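Local coordinates for type I polyketide synthase PikAII (Streptomyces venezuelae, PDB 3QP9), which probably epimerises the alpha-substituent of polyketide intermediates while leaving their beta-keto group unreduced, as a C2-type ketoreductase of a modular synthase, at residues A[52-57]-A[111-116]; A[90-95]-A[136-141]. All coordinates share one frame; numbering follows the deposited sequence.

Contact 1: residues A[52-57]-A[111-116]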
# COMPACT_ATOMS: atom_id res chain seq x y z
N TRP A 52 -18.49 -9.56 -20.85
CA TRP A 52 -17.37 -9.10 -19.99
C TRP A 52 -16.30 -8.42 -20.86
O TRP A 52 -15.79 -9.02 -21.83
CB TRP A 52 -16.78 -10.24 -19.13
CG TRP A 52 -17.60 -10.42 -17.85
CD1 TRP A 52 -18.83 -11.02 -17.75
CD2 TRP A 52 -17.30 -9.93 -16.51
NE1 TRP A 52 -19.29 -10.96 -16.46
CE2 TRP A 52 -18.37 -10.27 -15.69
CE3 TRP A 52 -16.20 -9.26 -15.94
CZ2 TRP A 52 -18.41 -9.97 -14.32
CZ3 TRP A 52 -16.26 -8.91 -14.57
CH2 TRP A 52 -17.35 -9.28 -13.79
N LEU A 53 -15.94 -7.20 -20.56
CA LEU A 53 -14.83 -6.61 -21.27
C LEU A 53 -13.56 -6.96 -20.51
O LEU A 53 -13.51 -6.77 -19.27
CB LEU A 53 -14.95 -5.08 -21.35
CG LEU A 53 -16.20 -4.51 -22.03
CD1 LEU A 53 -16.03 -3.03 -22.18
CD2 LEU A 53 -16.52 -5.19 -23.39
N VAL A 54 -12.57 -7.45 -21.22
CA VAL A 54 -11.29 -7.75 -20.61
C VAL A 54 -10.29 -6.77 -21.14
O VAL A 54 -10.01 -6.75 -22.32
CB VAL A 54 -10.87 -9.21 -20.80
CG1 VAL A 54 -9.50 -9.53 -20.10
CG2 VAL A 54 -12.01 -10.09 -20.32
N VAL A 55 -9.85 -5.88 -20.28
CA VAL A 55 -8.85 -4.93 -20.65
C VAL A 55 -7.44 -5.39 -20.43
O VAL A 55 -7.02 -5.43 -19.30
CB VAL A 55 -9.05 -3.65 -19.92
CG1 VAL A 55 -8.23 -2.55 -20.56
CG2 VAL A 55 -10.51 -3.32 -19.89
N VAL A 56 -6.70 -5.64 -21.52
CA VAL A 56 -5.37 -6.21 -21.53
C VAL A 56 -4.37 -5.16 -22.03
O VAL A 56 -4.67 -4.40 -22.97
CB VAL A 56 -5.40 -7.43 -22.46
CG1 VAL A 56 -4.12 -8.23 -22.42
CG2 VAL A 56 -6.58 -8.29 -22.05
N PRO A 57 -3.17 -5.07 -21.42
CA PRO A 57 -2.18 -4.18 -22.01
C PRO A 57 -1.73 -4.76 -23.37
O PRO A 57 -1.59 -5.98 -23.51
CB PRO A 57 -1.06 -4.13 -20.98
CG PRO A 57 -1.66 -4.61 -19.73
CD PRO A 57 -2.73 -5.59 -20.12
N LEU A 111 -13.03 -6.45 -16.35
CA LEU A 111 -11.92 -7.18 -15.75
C LEU A 111 -10.69 -6.55 -16.29
O LEU A 111 -10.38 -6.70 -17.46
CB LEU A 111 -11.90 -8.63 -16.19
CG LEU A 111 -10.89 -9.45 -15.35
CD1 LEU A 111 -11.19 -9.33 -13.89
CD2 LEU A 111 -10.96 -10.90 -15.80
N SER A 112 -9.99 -5.82 -15.45
CA SER A 112 -8.73 -5.19 -15.91
C SER A 112 -7.54 -6.09 -15.67
O SER A 112 -7.27 -6.48 -14.50
CB SER A 112 -8.50 -3.92 -15.16
OG SER A 112 -7.27 -3.35 -15.52
N LEU A 113 -6.81 -6.44 -16.75
CA LEU A 113 -5.49 -7.10 -16.51
C LEU A 113 -4.35 -6.06 -16.56
O LEU A 113 -3.19 -6.45 -16.76
CB LEU A 113 -5.26 -8.27 -17.53
CG LEU A 113 -6.39 -9.31 -17.64
CD1 LEU A 113 -5.98 -10.49 -18.55
CD2 LEU A 113 -6.81 -9.90 -16.26
N LEU A 114 -4.65 -4.77 -16.46
CA LEU A 114 -3.62 -3.71 -16.73
C LEU A 114 -2.46 -3.73 -15.74
O LEU A 114 -1.36 -3.34 -16.08
CB LEU A 114 -4.20 -2.28 -16.76
CG LEU A 114 -5.19 -1.99 -17.92
CD1 LEU A 114 -5.83 -0.62 -17.73
CD2 LEU A 114 -4.42 -2.08 -19.31
N ALA A 115 -2.72 -4.21 -14.52
CA ALA A 115 -1.65 -4.23 -13.50
C ALA A 115 -0.49 -5.16 -13.90
O ALA A 115 0.64 -4.99 -13.40
CB ALA A 115 -2.29 -4.64 -12.13
N TRP A 116 -0.75 -6.10 -14.83
CA TRP A 116 0.26 -7.06 -15.23
C TRP A 116 1.37 -6.41 -16.00
O TRP A 116 2.44 -6.99 -16.09
CB TRP A 116 -0.28 -8.23 -16.06
CG TRP A 116 -1.29 -9.03 -15.32
CD1 TRP A 116 -1.78 -8.79 -14.05
CD2 TRP A 116 -1.94 -10.18 -15.80
NE1 TRP A 116 -2.73 -9.76 -13.73
CE2 TRP A 116 -2.84 -10.61 -14.80
CE3 TRP A 116 -1.87 -10.88 -17.00
CZ2 TRP A 116 -3.66 -11.70 -14.98
CZ3 TRP A 116 -2.71 -11.97 -17.17
CH2 TRP A 116 -3.54 -12.40 -16.14
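The indole of Trp52 meets Leu111 with its rim: the backbone N of Leu111 lies at the ring edge, near its plane, 4.3 Å from CE3 of Trp52. Farther along, the ring of Trp116 carries CB of Leu113 over the centre of one face, and its indole also makes an edge-to-face pair with His156. Between these two tryptophans the backbones run parallel. Leu111 N gives a nearly straight bond to Leu53 O (171° at the hydrogen), Val55 N in turn donates to Leu111 O, and Leu113 N closes on Val55 O at 2.8 Å. This is the usual ladder of a parallel strand pair, here within the Rossmann-like alpha/beta part of the chain in which strand 77-83 pairs with the other edge of 51-57. Val54 and Leu111 send their side chains to the face packed by helix 65-73; CG1 of Val54, anti to its own N (chi1 -179°), comes within 4.0 Å of CD1 of Leu113. Val55 and Ser112 project to the other face. There CG1 of Val55 lies 4.0 Å from CD2 of Leu114, and CD2 of Leu114 also sits 3.8 Å from CG of Pro57. As the strand ends, Ser112 OG accepts from Leu114 N (3.1 Å), an ST turn that bends the chain into the 3-10 segment 114-116.

Contact 2: residues A[90-95]-A[136-141]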
# COMPACT_ATOMS: atom_id res chain seq x y z
N GLN A 90 -8.86 9.95 -23.05
CA GLN A 90 -9.82 10.09 -24.14
C GLN A 90 -9.78 8.95 -25.16
O GLN A 90 -10.84 8.46 -25.55
CB GLN A 90 -9.79 11.49 -24.74
CG GLN A 90 -10.71 12.49 -23.98
CD GLN A 90 -10.89 12.21 -22.44
OE1 GLN A 90 -10.42 12.99 -21.59
NE2 GLN A 90 -11.58 11.10 -22.09
N ARG A 91 -8.59 8.47 -25.54
CA ARG A 91 -8.49 7.30 -26.43
C ARG A 91 -9.14 6.06 -25.83
O ARG A 91 -9.84 5.32 -26.53
CB ARG A 91 -7.04 7.01 -26.80
CG ARG A 91 -6.29 8.22 -27.32
CD ARG A 91 -6.53 8.43 -28.81
NE ARG A 91 -5.57 9.33 -29.45
CZ ARG A 91 -4.24 9.14 -29.52
NH1 ARG A 91 -3.67 8.08 -28.94
NH2 ARG A 91 -3.46 10.02 -30.15
N LEU A 92 -8.89 5.82 -24.52
CA LEU A 92 -9.44 4.64 -23.85
C LEU A 92 -10.96 4.75 -23.74
O LEU A 92 -11.64 3.76 -23.92
CB LEU A 92 -8.84 4.44 -22.45
CG LEU A 92 -8.42 3.03 -22.02
CD1 LEU A 92 -7.93 2.99 -20.53
CD2 LEU A 92 -9.45 1.99 -22.24
N ALA A 93 -11.47 5.93 -23.40
CA ALA A 93 -12.93 6.15 -23.30
C ALA A 93 -13.63 5.90 -24.65
O ALA A 93 -14.72 5.34 -24.70
CB ALA A 93 -13.25 7.58 -22.77
N ALA A 94 -12.98 6.28 -25.75
CA ALA A 94 -13.52 6.06 -27.13
C ALA A 94 -13.58 4.57 -27.35
O ALA A 94 -14.55 4.01 -27.82
CB ALA A 94 -12.59 6.67 -28.13
N THR A 95 -12.51 3.90 -26.91
CA THR A 95 -12.38 2.47 -27.10
C THR A 95 -13.47 1.77 -26.33
O THR A 95 -14.10 0.86 -26.86
CB THR A 95 -10.99 1.97 -26.61
OG1 THR A 95 -10.00 2.59 -27.42
CG2 THR A 95 -10.86 0.46 -26.71
N LEU A 136 -5.22 3.55 -13.36
CA LEU A 136 -5.88 4.84 -12.98
C LEU A 136 -6.67 5.40 -14.18
O LEU A 136 -7.85 5.86 -14.08
CB LEU A 136 -4.84 5.89 -12.52
CG LEU A 136 -5.48 7.31 -12.38
CD1 LEU A 136 -6.60 7.40 -11.38
CD2 LEU A 136 -4.49 8.47 -12.15
N THR A 137 -6.04 5.29 -15.33
CA THR A 137 -6.65 5.85 -16.55
C THR A 137 -7.95 5.15 -16.88
O THR A 137 -8.94 5.77 -17.35
CB THR A 137 -5.62 5.78 -17.68
OG1 THR A 137 -4.54 6.63 -17.27
CG2 THR A 137 -6.19 6.33 -19.03
N LEU A 138 -7.97 3.86 -16.62
CA LEU A 138 -9.14 3.04 -16.88
C LEU A 138 -10.31 3.38 -15.97
O LEU A 138 -11.43 3.43 -16.44
CB LEU A 138 -8.81 1.55 -16.85
CG LEU A 138 -9.99 0.59 -17.01
CD1 LEU A 138 -10.52 0.66 -18.44
CD2 LEU A 138 -9.62 -0.79 -16.66
N VAL A 139 -10.04 3.69 -14.69
CA VAL A 139 -11.08 4.03 -13.71
C VAL A 139 -11.77 5.34 -14.16
O VAL A 139 -12.98 5.57 -13.92
CB VAL A 139 -10.44 4.33 -12.36
CG1 VAL A 139 -11.43 4.99 -11.42
CG2 VAL A 139 -9.88 3.06 -11.74
N GLN A 140 -10.97 6.20 -14.76
CA GLN A 140 -11.45 7.52 -15.15
C GLN A 140 -12.26 7.39 -16.44
O GLN A 140 -13.36 7.93 -16.53
CB GLN A 140 -10.26 8.43 -15.44
CG GLN A 140 -9.67 9.09 -14.23
CD GLN A 140 -8.32 9.72 -14.48
OE1 GLN A 140 -7.65 9.52 -15.52
NE2 GLN A 140 -7.93 10.52 -13.52
N ALA A 141 -11.70 6.65 -17.39
CA ALA A 141 -12.22 6.48 -18.75
C ALA A 141 -13.52 5.67 -18.80
O ALA A 141 -14.40 5.95 -19.61
CB ALA A 141 -11.19 5.89 -19.63
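A chi1 of -136°, away from the usual staggered values, and an extended chi2 carry the CD1 methyl of Leu92 across to helix 136-141, where it rests 3.8 Å from CA of Leu138. Leu138 answers with CG anti to its backbone N (chi1 176°), and its CB and CD1 both flank the incoming methyl, the two leucine side chains meeting at a slant. On another flank of the same methyl, CG2 of Thr137 approaches to 4.1 Å, while OG1 of that threonine bonds back to Gly133 O within its own helix. Two alanines bring the backbones close: the CA atoms of Ala93 and Ala141 are 4.6 Å apart. CB of Ala141 lies 3.9 Å from CB of Leu92, and CB of Ala93 touches Ala141 O at 3.7 Å. No hydrogen bond joins the two segments, but Gln90 NE2 reaches Asp144 OD1 farther along the second helix. With small residues at the crossing, the short axes approach to 8.9 Å at a signed angle of -56°. Leu138 also packs on Leu151 of strand 151-156, which places this helix against the sheet; neighbouring helices laid over one face of a parallel sheet are characteristic of a Rossmann-like alpha/beta fold.

Overall arrangement
Contact 1 supplies adjoining parallel strands and contact 2 two helices lying over one of their faces, with centres about 12 Å apart. Leu138 joins the layers: its CD2 packs 3.6 Å from CB of Ser112, and its CB lies 3.8 Å from CD1 of Leu114. The same leucine thus receives Leu92 in contact 2 and meets the strand end in contact 1. Along the chain the segments alternate, with strand 109-112 following helix 89-102 and preceding helix 130-144. Both contacts lie on the same side of the chain's centre, and they illustrate a Rossmann-like arrangement built by layering helices on parallel strands.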